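Local coordinates for protein calcium homeostasis modulator 1 (Oryzias latipes, PDB 6LMT) that probably forms a large-pore ion channel of the calcium homeostasis modulator family, assembling from eight copies in the membrane, at residues 249-252 / 253-257. Numbering follows the deposited sequence.
Sequences ENIS and GEMQN
I251 packs along M255 and across E254 in a local contact within one helix, near the far end of the long C-terminal helix 210-258, the centre of the contact lying about 60 Å from the centre of the chain. The side chains of I251 and M255 lie side by side, one turn apart and pointing the same way, with I251 CG2 4.0 Å from M255 CE. The bends at chi2 (-59°) and chi3 (107°) of M255 fold its methyl back towards this branch. The other arm of I251 reaches the extended side chain of E254, CD1 lying 3.6 Å from OE1. That carboxylate has its main partner outside the helix, in a salt bridge to K213 of a second subunit, and M255 is buried against Y216 of the same neighbour.

Along the backbone, M255 N donates to I251 O at 2.7 Å. The bonds around it are weak: G253 N and E254 N bond to N250 O, the former at 3.1 Å, and E254 N also to I251 O, which thus accepts two N-H groups, while Q256 N reaches S252 O at 3.1 Å. G253 N stands 4.1 Å from E249 O, so the regular i to i+4 bond lapses there and the helix is kinked. S252 OG turns back to bond F248 O, one turn earlier. The arrangement is an i to i+3/i+4 side-chain cluster on a kinked alpha-helix whose E254 and M255 meet a second subunit of the eight-chain CALHM assembly.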
loop_
_atom_site.group_PDB
_atom_site.type_symbol
_atom_site.label_atom_id
_atom_site.label_comp_id
_atom_site.label_asym_id
_atom_site.label_seq_id
_atom_site.Cartn_x
_atom_site.Cartn_y
_atom_site.Cartn_z
ATOM N N GLU A 249 26.431 -44.479 13.841
ATOM C CA GLU A 249 27.166 -45.500 14.585
ATOM C C GLU A 249 28.628 -45.545 14.163
ATOM O O GLU A 249 29.518 -45.789 14.985
ATOM C CB GLU A 249 26.530 -46.876 14.392
ATOM C CG GLU A 249 25.165 -47.034 15.018
ATOM C CD GLU A 249 25.188 -46.914 16.527
ATOM O OE1 GLU A 249 26.182 -47.348 17.150
ATOM O OE2 GLU A 249 24.214 -46.371 17.088
ATOM N N ASN A 250 28.891 -45.314 12.880
ATOM C CA ASN A 250 30.253 -45.405 12.376
ATOM C C ASN A 250 30.913 -44.034 12.315
ATOM O O ASN A 250 32.105 -43.890 12.618
ATOM C CB ASN A 250 30.231 -46.064 10.999
ATOM C CG ASN A 250 29.597 -47.442 11.032
ATOM O OD1 ASN A 250 28.541 -47.663 10.443
ATOM N ND2 ASN A 250 30.231 -48.370 11.739
ATOM N N ILE A 251 30.148 -43.008 11.945
ATOM C CA ILE A 251 30.756 -41.709 11.706
ATOM C C ILE A 251 31.050 -40.987 13.015
ATOM O O ILE A 251 32.046 -40.262 13.107
ATOM C CB ILE A 251 29.861 -40.910 10.748
ATOM C CG1 ILE A 251 29.706 -41.718 9.466
ATOM C CG2 ILE A 251 30.438 -39.546 10.417
ATOM C CD1 ILE A 251 31.006 -41.990 8.746
ATOM N N SER A 252 30.252 -41.213 14.068
ATOM C CA SER A 252 30.634 -40.700 15.382
ATOM C C SER A 252 31.852 -41.416 15.948
ATOM O O SER A 252 32.526 -40.858 16.819
ATOM C CB SER A 252 29.483 -40.806 16.378
ATOM O OG SER A 252 29.161 -42.164 16.619
ATOM N N GLY A 253 32.153 -42.625 15.469
ATOM C CA GLY A 253 33.446 -43.223 15.764
ATOM C C GLY A 253 34.591 -42.443 15.149
ATOM O O GLY A 253 35.704 -42.425 15.680
ATOM N N GLU A 254 34.333 -41.789 14.013
ATOM C CA GLU A 254 35.308 -40.858 13.449
ATOM C C GLU A 254 35.204 -39.471 14.075
ATOM O O GLU A 254 36.229 -38.810 14.275
ATOM C CB GLU A 254 35.134 -40.779 11.936
ATOM C CG GLU A 254 35.660 -41.991 11.203
ATOM C CD GLU A 254 35.334 -41.964 9.730
ATOM O OE1 GLU A 254 34.491 -41.137 9.332
ATOM O OE2 GLU A 254 35.931 -42.754 8.966
ATOM N N MET A 255 33.993 -39.025 14.427
ATOM C CA MET A 255 33.792 -37.717 15.051
ATOM C C MET A 255 34.348 -37.631 16.472
ATOM O O MET A 255 34.354 -36.532 17.042
ATOM C CB MET A 255 32.305 -37.340 15.080
ATOM C CG MET A 255 31.632 -37.115 13.724
ATOM S SD MET A 255 32.330 -35.820 12.686
ATOM C CE MET A 255 33.148 -36.776 11.416
ATOM N N GLN A 256 34.773 -38.755 17.056
ATOM C CA GLN A 256 35.593 -38.739 18.264
ATOM C C GLN A 256 36.840 -37.884 18.071
ATOM O O GLN A 256 36.990 -36.825 18.689
ATOM C CB GLN A 256 35.987 -40.170 18.633
ATOM C CG GLN A 256 34.841 -41.043 19.089
ATOM C CD GLN A 256 35.242 -42.493 19.245
ATOM O OE1 GLN A 256 36.377 -42.871 18.960
ATOM N NE2 GLN A 256 34.303 -43.320 19.681
ATOM N N ASN A 257 37.734 -38.315 17.182
ATOM C CA ASN A 257 38.963 -37.571 16.953
ATOM C C ASN A 257 38.741 -36.324 16.113
ATOM O O ASN A 257 39.571 -35.410 16.156
ATOM C CB ASN A 257 40.001 -38.463 16.273
ATOM C CG ASN A 257 40.377 -39.661 17.117
ATOM O OD1 ASN A 257 40.126 -40.803 16.736
ATOM N ND2 ASN A 257 40.972 -39.407 18.276
#